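Local coordinates for THUMP domain-containing protein (Pyrococcus horikoshii, PDB 1VBK) that probably binds RNA and ATP, as a THUMP-domain relative of the tRNA-thiolating and thiamine-biosynthesis enzyme ThiI, although its precise role is not established, at residues I5-E10 with I71-P76; N28-A33 with N63-V68; A113-K118 with L125-K130; T117-L122 with I154-G159. All blocks are in the same frame, centred on the assembly; numbering follows the deposited sequence.

Contact 1: residues I5-E10 with I71-P76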
# COMPACT_ATOMS: atom_id res chain seq x y z
N ILE A 5 6.82 7.52 -31.45
CA ILE A 5 7.55 8.26 -30.43
C ILE A 5 6.56 8.56 -29.32
O ILE A 5 5.49 9.12 -29.56
CB ILE A 5 8.09 9.61 -30.97
CG1 ILE A 5 9.02 9.38 -32.16
CG2 ILE A 5 8.83 10.35 -29.85
CD1 ILE A 5 9.41 10.67 -32.87
N VAL A 6 6.90 8.18 -28.10
CA VAL A 6 6.05 8.43 -26.95
C VAL A 6 6.76 9.42 -26.05
O VAL A 6 7.87 9.16 -25.58
CB VAL A 6 5.77 7.13 -26.18
CG1 VAL A 6 4.94 7.43 -24.92
CG2 VAL A 6 5.03 6.15 -27.09
N ARG A 7 6.13 10.57 -25.81
CA ARG A 7 6.72 11.62 -24.98
C ARG A 7 5.99 11.70 -23.65
O ARG A 7 4.78 11.54 -23.59
CB ARG A 7 6.67 12.97 -25.70
CG ARG A 7 7.20 12.91 -27.12
CD ARG A 7 7.28 14.29 -27.78
NE ARG A 7 7.70 14.15 -29.18
CZ ARG A 7 6.87 13.84 -30.17
NH1 ARG A 7 5.58 13.64 -29.93
NH2 ARG A 7 7.34 13.68 -31.40
N TYR A 8 6.75 11.97 -22.59
CA TYR A 8 6.17 12.05 -21.25
C TYR A 8 6.94 13.02 -20.37
O TYR A 8 7.97 13.56 -20.77
CB TYR A 8 6.18 10.66 -20.62
CG TYR A 8 7.52 9.98 -20.72
CD1 TYR A 8 8.52 10.20 -19.78
CD2 TYR A 8 7.81 9.14 -21.81
CE1 TYR A 8 9.78 9.62 -19.90
CE2 TYR A 8 9.07 8.55 -21.94
CZ TYR A 8 10.05 8.80 -20.99
OH TYR A 8 11.30 8.23 -21.13
N GLY A 9 6.43 13.23 -19.16
CA GLY A 9 7.08 14.14 -18.24
C GLY A 9 6.72 15.57 -18.57
O GLY A 9 6.71 15.95 -19.74
N GLU A 10 6.42 16.36 -17.55
CA GLU A 10 6.07 17.75 -17.76
C GLU A 10 6.44 18.61 -16.55
O GLU A 10 6.24 18.21 -15.40
CB GLU A 10 4.57 17.87 -18.07
CG GLU A 10 3.65 17.16 -17.09
CD GLU A 10 2.25 16.98 -17.65
OE1 GLU A 10 1.66 17.99 -18.09
OE2 GLU A 10 1.73 15.84 -17.64
N ILE A 71 1.24 9.61 -20.71
CA ILE A 71 1.75 10.00 -22.02
C ILE A 71 1.27 11.40 -22.36
O ILE A 71 0.07 11.68 -22.32
CB ILE A 71 1.27 9.01 -23.11
CG1 ILE A 71 1.88 7.63 -22.88
CG2 ILE A 71 1.65 9.53 -24.50
CD1 ILE A 71 1.38 6.57 -23.87
N VAL A 72 2.21 12.28 -22.68
CA VAL A 72 1.89 13.66 -23.04
C VAL A 72 1.54 13.75 -24.53
O VAL A 72 0.55 14.39 -24.90
CB VAL A 72 3.05 14.62 -22.71
CG1 VAL A 72 2.72 16.03 -23.19
CG2 VAL A 72 3.31 14.62 -21.21
N SER A 73 2.34 13.12 -25.38
CA SER A 73 2.05 13.12 -26.81
C SER A 73 2.63 11.91 -27.52
O SER A 73 3.60 11.30 -27.05
CB SER A 73 2.52 14.42 -27.48
OG SER A 73 3.93 14.54 -27.49
N ILE A 74 2.03 11.58 -28.65
CA ILE A 74 2.41 10.42 -29.45
C ILE A 74 2.64 10.80 -30.92
O ILE A 74 1.82 11.51 -31.50
CB ILE A 74 1.29 9.37 -29.38
CG1 ILE A 74 0.95 9.08 -27.92
CG2 ILE A 74 1.69 8.10 -30.11
CD1 ILE A 74 -0.33 8.31 -27.73
N SER A 75 3.73 10.32 -31.51
CA SER A 75 4.02 10.62 -32.91
C SER A 75 4.45 9.43 -33.76
O SER A 75 5.56 8.91 -33.58
CB SER A 75 5.12 11.69 -33.04
OG SER A 75 4.67 12.98 -32.65
N PRO A 76 3.59 8.97 -34.67
CA PRO A 76 3.99 7.84 -35.53
C PRO A 76 5.13 8.49 -36.32
O PRO A 76 5.04 9.67 -36.65
CB PRO A 76 2.76 7.64 -36.43
CG PRO A 76 1.63 8.13 -35.58
CD PRO A 76 2.19 9.36 -34.92
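Arg7 and Ser73 form a hydrogen-bonded pair where strands 3-8 and 71-81 run antiparallel in the ferredoxin-like domain, and a classic beta bulge interrupts the ladder here. Val72 and Ser73 both face Arg7: Arg7 O receives a firm bond from Val72 N at 2.8 Å and a weak one from Ser73 N. Further along the ladder, Ile5 N and Ser75 O lie 2.8 Å apart in a nearly straight bond (176°).

The Arg7 side chain runs along its partner strand. Its CB sits 3.6 Å from Ser73 OG, and CG also lies against this oxygen. With CG beside the backbone N (chi1 -50°) and the chain extended as far as NE, CD passes the same hydroxyl at 3.4 Å and CZ comes to Ser75 OG. NH1 then donates twice close to its own plane, to Ser73 OG at 3.1 Å and to Ser75 OG at 2.9 Å, while NH2 adds a weak bond to Ser75 OG. Ile5 CG2 lies over one face of the group, offset toward the rim. NE turns to Glu155 in a salt bridge, and Ser75 OG is bonded in addition to Glu166 O, so both the guanidinium and the hydroxyl are gripped from several directions. On the opposite face of the sheet the contact is apolar: Val6 crosses Ile71 at about a right angle, CG1 meeting CG1 at 3.7 Å.

Contact 2: residues N28-A33 with N63-V68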
# COMPACT_ATOMS: atom_id res chain seq x y z
N ASN A 28 5.63 -0.85 -19.34
CA ASN A 28 4.86 -2.04 -18.98
C ASN A 28 3.41 -1.86 -19.43
O ASN A 28 2.83 -2.75 -20.04
CB ASN A 28 4.88 -2.25 -17.46
CG ASN A 28 3.95 -3.38 -17.03
OD1 ASN A 28 4.28 -4.55 -17.17
ND2 ASN A 28 2.78 -3.01 -16.52
N ASN A 29 2.85 -0.70 -19.13
CA ASN A 29 1.47 -0.40 -19.50
C ASN A 29 1.30 -0.30 -21.02
O ASN A 29 0.26 -0.69 -21.56
CB ASN A 29 1.03 0.90 -18.81
CG ASN A 29 1.13 0.81 -17.29
OD1 ASN A 29 1.24 -0.29 -16.74
ND2 ASN A 29 1.08 1.96 -16.62
N ILE A 30 2.32 0.20 -21.70
CA ILE A 30 2.28 0.32 -23.16
C ILE A 30 2.28 -1.09 -23.77
O ILE A 30 1.53 -1.36 -24.71
CB ILE A 30 3.50 1.13 -23.67
CG1 ILE A 30 3.29 2.62 -23.31
CG2 ILE A 30 3.69 0.93 -25.17
CD1 ILE A 30 4.48 3.50 -23.59
N ARG A 31 3.10 -1.98 -23.23
CA ARG A 31 3.15 -3.35 -23.72
C ARG A 31 1.79 -4.03 -23.53
O ARG A 31 1.27 -4.67 -24.44
CB ARG A 31 4.22 -4.16 -22.98
CG ARG A 31 4.27 -5.63 -23.40
CD ARG A 31 5.24 -6.42 -22.53
NE ARG A 31 4.89 -6.31 -21.12
CZ ARG A 31 3.81 -6.85 -20.57
NH1 ARG A 31 2.95 -7.54 -21.31
NH2 ARG A 31 3.57 -6.68 -19.27
N GLU A 32 1.23 -3.88 -22.33
CA GLU A 32 -0.07 -4.46 -22.01
C GLU A 32 -1.15 -3.97 -22.97
O GLU A 32 -1.98 -4.75 -23.42
CB GLU A 32 -0.47 -4.13 -20.58
CG GLU A 32 0.24 -4.96 -19.52
CD GLU A 32 -0.23 -6.40 -19.53
OE1 GLU A 32 -1.45 -6.62 -19.35
OE2 GLU A 32 0.61 -7.31 -19.71
N ALA A 33 -1.13 -2.68 -23.27
CA ALA A 33 -2.11 -2.09 -24.18
C ALA A 33 -2.02 -2.65 -25.59
O ALA A 33 -3.03 -3.04 -26.18
CB ALA A 33 -1.94 -0.58 -24.22
N ASN A 63 -2.96 5.09 -31.95
CA ASN A 63 -4.35 5.25 -31.57
C ASN A 63 -4.71 4.53 -30.27
O ASN A 63 -5.61 4.95 -29.55
CB ASN A 63 -5.27 4.79 -32.70
CG ASN A 63 -5.34 5.80 -33.83
OD1 ASN A 63 -5.93 5.54 -34.88
ND2 ASN A 63 -4.75 6.98 -33.62
N VAL A 64 -4.01 3.44 -29.98
CA VAL A 64 -4.25 2.69 -28.74
C VAL A 64 -3.56 3.43 -27.59
O VAL A 64 -4.15 3.64 -26.53
CB VAL A 64 -3.64 1.27 -28.81
CG1 VAL A 64 -3.62 0.64 -27.42
CG2 VAL A 64 -4.45 0.40 -29.77
N LEU A 65 -2.32 3.83 -27.81
CA LEU A 65 -1.53 4.51 -26.79
C LEU A 65 -2.13 5.82 -26.29
O LEU A 65 -1.75 6.31 -25.22
CB LEU A 65 -0.10 4.72 -27.28
CG LEU A 65 0.62 3.38 -27.55
CD1 LEU A 65 2.10 3.62 -27.80
CD2 LEU A 65 0.44 2.45 -26.35
N VAL A 66 -3.05 6.39 -27.05
CA VAL A 66 -3.71 7.62 -26.61
C VAL A 66 -4.42 7.36 -25.28
O VAL A 66 -4.59 8.27 -24.47
CB VAL A 66 -4.77 8.10 -27.64
CG1 VAL A 66 -5.57 9.26 -27.07
CG2 VAL A 66 -4.10 8.53 -28.93
N ARG A 67 -4.81 6.11 -25.05
CA ARG A 67 -5.53 5.76 -23.82
C ARG A 67 -4.65 5.35 -22.64
O ARG A 67 -5.15 4.89 -21.61
CB ARG A 67 -6.54 4.65 -24.10
CG ARG A 67 -7.62 5.05 -25.11
CD ARG A 67 -8.78 4.06 -25.10
NE ARG A 67 -8.34 2.69 -25.40
CZ ARG A 67 -8.06 2.24 -26.62
NH1 ARG A 67 -7.66 0.99 -26.79
NH2 ARG A 67 -8.20 3.03 -27.67
N VAL A 68 -3.34 5.53 -22.79
CA VAL A 68 -2.39 5.18 -21.73
C VAL A 68 -1.97 6.42 -20.94
O VAL A 68 -1.29 7.30 -21.46
CB VAL A 68 -1.14 4.50 -22.34
CG1 VAL A 68 -0.10 4.21 -21.24
CG2 VAL A 68 -1.55 3.21 -23.03
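Ala33 and Ile30 of helix 19-36 meet Val64, Leu65 and Val68, at the end of helix 58-65 and in the turn after it, in the apolar seam between the two helices of the ferredoxin-like beta-alpha-beta-beta-alpha-beta fold. The closest contacts are between carbon atoms of buried side chains.

Ile30 and Leu65 lie across one another at about a right angle. The CD2 branch of Leu65 comes within 3.8 Å of Ile30 CG2, and its CD1 touches the same methyl slightly farther off, so both methyls of the leucine rest against that branch, CD2 the closer. One helical turn on, Ala33 CB points at the other segment and is met by Val64 CG1 at 3.8 Å and Val68 CG2 at 4.0 Å, with Leu65 CD2 more loosely at 4.4 Å.

Val68 splits its two branches between partners. With CG1 anti to the backbone N (chi1 176°), that methyl is directed toward Asn29 CB and Ile30 CG1, leaving CG2 for Ala33. A type I beta turn from Leu65 to Val68 brings the valine against helix 19-36, closed by Val68 N on Leu65 O at 3.0 Å.

Asn29 is buried, and its ND2 bonds to Ile176 O. Ile30 also packs on Ile44 of strand 43-47 and Leu65 on Ile74 of strand 71-81, which sets the seam against the sheet. Asn29 closes the apolar row with its CB alone, 4.3 Å from Val68 CG1.

Contact 3: residues A113-K118 with L125-K130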
# COMPACT_ATOMS: atom_id res chain seq x y z
N ALA A 113 12.67 20.94 -34.94
CA ALA A 113 13.73 19.97 -34.73
C ALA A 113 14.27 19.99 -33.33
O ALA A 113 14.33 21.05 -32.68
CB ALA A 113 14.86 20.21 -35.73
N ARG A 114 14.68 18.82 -32.85
CA ARG A 114 15.25 18.69 -31.52
C ARG A 114 16.41 17.70 -31.54
O ARG A 114 16.28 16.60 -32.07
CB ARG A 114 14.20 18.18 -30.52
CG ARG A 114 13.11 19.19 -30.16
CD ARG A 114 13.66 20.30 -29.26
NE ARG A 114 12.63 21.28 -28.93
CZ ARG A 114 12.15 22.19 -29.78
NH1 ARG A 114 12.61 22.25 -31.02
NH2 ARG A 114 11.20 23.03 -29.39
N ARG A 115 17.55 18.11 -31.00
CA ARG A 115 18.69 17.20 -30.93
C ARG A 115 18.61 16.60 -29.54
O ARG A 115 19.04 17.22 -28.56
CB ARG A 115 20.02 17.94 -31.09
CG ARG A 115 20.36 18.34 -32.52
CD ARG A 115 21.82 18.75 -32.63
NE ARG A 115 22.14 19.83 -31.70
CZ ARG A 115 23.37 20.31 -31.51
NH1 ARG A 115 24.40 19.80 -32.17
NH2 ARG A 115 23.56 21.30 -30.65
N ILE A 116 18.03 15.41 -29.43
CA ILE A 116 17.95 14.81 -28.13
C ILE A 116 19.34 14.53 -27.63
O ILE A 116 19.71 14.87 -26.52
CB ILE A 116 17.17 13.49 -28.27
CG1 ILE A 116 15.80 13.75 -28.90
CG2 ILE A 116 16.94 12.87 -26.88
CD1 ILE A 116 14.98 14.78 -28.10
N THR A 117 20.18 13.93 -28.47
CA THR A 117 21.59 13.75 -28.14
C THR A 117 22.27 14.79 -29.03
O THR A 117 21.70 15.19 -30.05
CB THR A 117 22.09 12.31 -28.45
OG1 THR A 117 21.78 11.96 -29.80
CG2 THR A 117 21.43 11.31 -27.50
N LYS A 118 23.48 15.22 -28.67
CA LYS A 118 24.14 16.28 -29.44
C LYS A 118 25.25 15.95 -30.43
O LYS A 118 26.10 16.80 -30.70
CB LYS A 118 24.69 17.33 -28.46
CG LYS A 118 23.72 17.74 -27.36
CD LYS A 118 22.47 18.39 -27.92
CE LYS A 118 21.54 18.84 -26.80
NZ LYS A 118 20.32 19.50 -27.33
N LEU A 125 17.94 24.80 -34.80
CA LEU A 125 17.52 25.88 -35.69
C LEU A 125 18.16 25.78 -37.08
O LEU A 125 17.56 26.19 -38.08
CB LEU A 125 17.82 27.24 -35.05
CG LEU A 125 17.10 27.48 -33.72
CD1 LEU A 125 17.47 28.86 -33.20
CD2 LEU A 125 15.59 27.35 -33.90
N GLU A 126 19.37 25.23 -37.14
CA GLU A 126 20.05 25.06 -38.42
C GLU A 126 19.31 23.96 -39.20
O GLU A 126 19.11 24.07 -40.40
CB GLU A 126 21.52 24.66 -38.21
CG GLU A 126 22.39 25.77 -37.63
CD GLU A 126 23.86 25.37 -37.48
OE1 GLU A 126 24.16 24.46 -36.68
OE2 GLU A 126 24.71 25.98 -38.16
N ILE A 127 18.92 22.91 -38.50
CA ILE A 127 18.20 21.81 -39.13
C ILE A 127 16.87 22.33 -39.68
O ILE A 127 16.51 22.05 -40.82
CB ILE A 127 17.92 20.68 -38.11
CG1 ILE A 127 19.23 20.03 -37.67
CG2 ILE A 127 16.99 19.64 -38.74
CD1 ILE A 127 19.08 19.08 -36.48
N GLN A 128 16.15 23.09 -38.86
CA GLN A 128 14.87 23.65 -39.29
C GLN A 128 15.02 24.51 -40.54
O GLN A 128 14.22 24.40 -41.47
CB GLN A 128 14.25 24.47 -38.15
CG GLN A 128 13.94 23.62 -36.92
CD GLN A 128 13.29 24.38 -35.78
OE1 GLN A 128 13.06 23.82 -34.71
NE2 GLN A 128 12.97 25.66 -36.00
N ALA A 129 16.05 25.35 -40.56
CA ALA A 129 16.28 26.23 -41.71
C ALA A 129 16.62 25.46 -42.98
O ALA A 129 16.08 25.75 -44.05
CB ALA A 129 17.40 27.23 -41.39
N LYS A 130 17.52 24.49 -42.86
CA LYS A 130 17.95 23.69 -44.01
C LYS A 130 16.83 22.81 -44.57
O LYS A 130 16.66 22.71 -45.79
CB LYS A 130 19.14 22.82 -43.63
CG LYS A 130 20.42 23.57 -43.31
CD LYS A 130 21.02 24.19 -44.55
CE LYS A 130 22.46 24.62 -44.31
NZ LYS A 130 23.13 25.02 -45.59
O HOH W 1 12.51 24.59 -32.37
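Gln128 reaches from helix 124-138 to the backbone of strand 108-115, where its OE1 accepts a 2.9 Å bond from Ala113 N. The bond is nearly straight at the hydrogen (171°), although the donor is tilted somewhat out of the amide's carbonyl plane. The stem of the glutamine packs too, CG lying 3.7 Å from Ala113 CB. That same methyl meets Ile127 CG2 at 3.7 Å, so Ala113 CB touches two successive helix residues.

Farther out, a water bridges Gln128 OE1 to Arg114 NH1, accepting from the arginine at 2.7 Å, and NH1 also donates to Ala113 O at 2.7 Å. This fold-back depends on the bend at Arg114 chi2 (-72°), which turns the guanidinium toward the helix. NE2 of Gln128 bonds to a methylpentanediol molecule, probably from the crystallisation liquor. A leucine in place of Gln128 would probably leave Ala113 N and the bridging water without this acceptor.

The two segments belong to the beta-alpha-beta unit of strand 108-115, helix 124-138 and strand 142-143 in the THUMP domain. Here helix and strand run roughly antiparallel (144°), while Ile127 packs on Ile154 and Ile156 of neighbouring strand 150-157.

Contact 4: residues T117-L122 with I154-G159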
# COMPACT_ATOMS: atom_id res chain seq x y z
N THR A 117 20.18 13.93 -28.47
CA THR A 117 21.59 13.75 -28.14
C THR A 117 22.27 14.79 -29.03
O THR A 117 21.70 15.19 -30.05
CB THR A 117 22.09 12.31 -28.45
OG1 THR A 117 21.78 11.96 -29.80
CG2 THR A 117 21.43 11.31 -27.50
N LYS A 118 23.48 15.22 -28.67
CA LYS A 118 24.14 16.28 -29.44
C LYS A 118 25.25 15.95 -30.43
O LYS A 118 26.10 16.80 -30.70
CB LYS A 118 24.69 17.33 -28.46
CG LYS A 118 23.72 17.74 -27.36
CD LYS A 118 22.47 18.39 -27.92
CE LYS A 118 21.54 18.84 -26.80
NZ LYS A 118 20.32 19.50 -27.33
N GLU A 119 25.25 14.75 -31.01
CA GLU A 119 26.32 14.43 -31.96
C GLU A 119 26.12 14.99 -33.37
O GLU A 119 27.10 15.20 -34.10
CB GLU A 119 26.57 12.91 -32.01
CG GLU A 119 25.52 12.07 -32.73
CD GLU A 119 24.20 12.00 -31.98
OE1 GLU A 119 24.23 12.01 -30.73
OE2 GLU A 119 23.14 11.92 -32.65
N PHE A 120 24.88 15.24 -33.78
CA PHE A 120 24.63 15.79 -35.11
C PHE A 120 25.29 17.16 -35.20
O PHE A 120 25.18 17.97 -34.28
CB PHE A 120 23.12 15.92 -35.38
CG PHE A 120 22.78 16.04 -36.84
CD1 PHE A 120 23.01 14.98 -37.71
CD2 PHE A 120 22.22 17.21 -37.35
CE1 PHE A 120 22.69 15.08 -39.07
CE2 PHE A 120 21.90 17.33 -38.70
CZ PHE A 120 22.13 16.26 -39.56
N PRO A 121 26.00 17.44 -36.31
CA PRO A 121 26.71 18.71 -36.55
C PRO A 121 25.90 20.01 -36.57
O PRO A 121 26.43 21.07 -36.24
CB PRO A 121 27.41 18.46 -37.89
CG PRO A 121 27.63 16.99 -37.88
CD PRO A 121 26.32 16.47 -37.37
N LEU A 122 24.63 19.95 -36.98
CA LEU A 122 23.81 21.15 -37.04
C LEU A 122 22.88 21.25 -35.84
O LEU A 122 22.34 20.24 -35.39
CB LEU A 122 22.96 21.14 -38.32
CG LEU A 122 23.67 20.98 -39.67
CD1 LEU A 122 22.63 21.00 -40.77
CD2 LEU A 122 24.68 22.09 -39.87
N ILE A 154 11.26 16.72 -36.27
CA ILE A 154 12.48 15.94 -36.41
C ILE A 154 13.19 15.79 -35.07
O ILE A 154 13.56 16.78 -34.45
CB ILE A 154 13.46 16.61 -37.41
CG1 ILE A 154 12.77 16.83 -38.76
CG2 ILE A 154 14.72 15.76 -37.57
CD1 ILE A 154 13.60 17.62 -39.77
N GLU A 155 13.37 14.55 -34.63
CA GLU A 155 14.06 14.30 -33.38
C GLU A 155 15.28 13.44 -33.69
O GLU A 155 15.16 12.39 -34.32
CB GLU A 155 13.13 13.59 -32.39
CG GLU A 155 12.00 14.49 -31.89
CD GLU A 155 11.17 13.86 -30.79
OE1 GLU A 155 11.69 12.98 -30.08
OE2 GLU A 155 10.00 14.27 -30.63
N ILE A 156 16.45 13.90 -33.27
CA ILE A 156 17.68 13.16 -33.52
C ILE A 156 18.21 12.59 -32.21
O ILE A 156 18.37 13.30 -31.22
CB ILE A 156 18.74 14.06 -34.17
CG1 ILE A 156 18.14 14.73 -35.41
CG2 ILE A 156 19.96 13.22 -34.57
CD1 ILE A 156 19.09 15.66 -36.13
N MET A 157 18.50 11.30 -32.22
CA MET A 157 18.96 10.63 -31.02
C MET A 157 19.88 9.47 -31.37
O MET A 157 19.49 8.56 -32.10
CB MET A 157 17.74 10.15 -30.23
CG MET A 157 18.03 9.36 -28.97
SD MET A 157 16.51 9.14 -28.01
CE MET A 157 15.63 7.93 -29.01
N GLN A 158 21.11 9.52 -30.85
CA GLN A 158 22.09 8.48 -31.09
C GLN A 158 22.21 8.03 -32.54
O GLN A 158 22.03 6.85 -32.85
CB GLN A 158 21.78 7.26 -30.21
CG GLN A 158 21.74 7.57 -28.73
CD GLN A 158 21.50 6.34 -27.86
OE1 GLN A 158 21.29 6.45 -26.66
NE2 GLN A 158 21.54 5.16 -28.47
N GLY A 159 22.50 8.97 -33.44
CA GLY A 159 22.68 8.64 -34.84
C GLY A 159 21.44 8.31 -35.67
O GLY A 159 21.56 7.96 -36.85
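The loop between strand 108-115 and helix 124-138 of the THUMP domain folds over the end of strand 150-157, where Gln158 and Gly159 make the tight turn into strand 160-164. Thr117 OG1 accepts from Gln158 N at 2.7 Å and donates a hydrogen bond to Glu119 OE1, on its syn lone pair, at 2.6 Å. Having OG1 between the backbone N and the carbonyl carbon (chi1 53°) lets the hydroxyl serve both. The other carboxylate oxygen continues the chain of bonds: Glu119 OE2 receives Gly159 N at 3.1 Å, from well above the carboxylate plane. The backbone bond from Thr117 N to Ile156 O is weak. A valine at Thr117 would probably leave Gln158 N without its acceptor and the Glu119 carboxylate freer to turn.

Beyond this polar network the contact becomes apolar. Ile156 CD1 sits over one face of the Phe120 ring in a CH-pi contact, 4.0 Å from the centroid and 24° off the normal; its nearest ring atom is CD2, at 3.7 Å. Phe120 and Ile156 lie together against two helices, touching Ile87 of helix 84-102 and Ile127 of helix 124-138, so the loop meets both where they pack on the sheet.

How the contacts relate
From the N terminus, strand 3-8 opens the loop that contact 1 closes with strand 71-81. Contact 2 is nested inside it, pairing the two helices that lie between those strands, and the two touch where Ile74 and Ile71 pack on Leu65. Together they hold the two helices of the ferredoxin-like domain against its sheet. The chain then enters the THUMP domain, where contacts 3 and 4 both begin at the end of strand 108-115 and share Thr117 and Lys118: contact 3 closes a short loop onto helix 124-138, contact 4 a longer one onto strand 150-157. Contacts 1, 3 and 4 reach one sheet, and the Arg7-Glu155 salt bridge joins contact 1 to contact 4 across the domains.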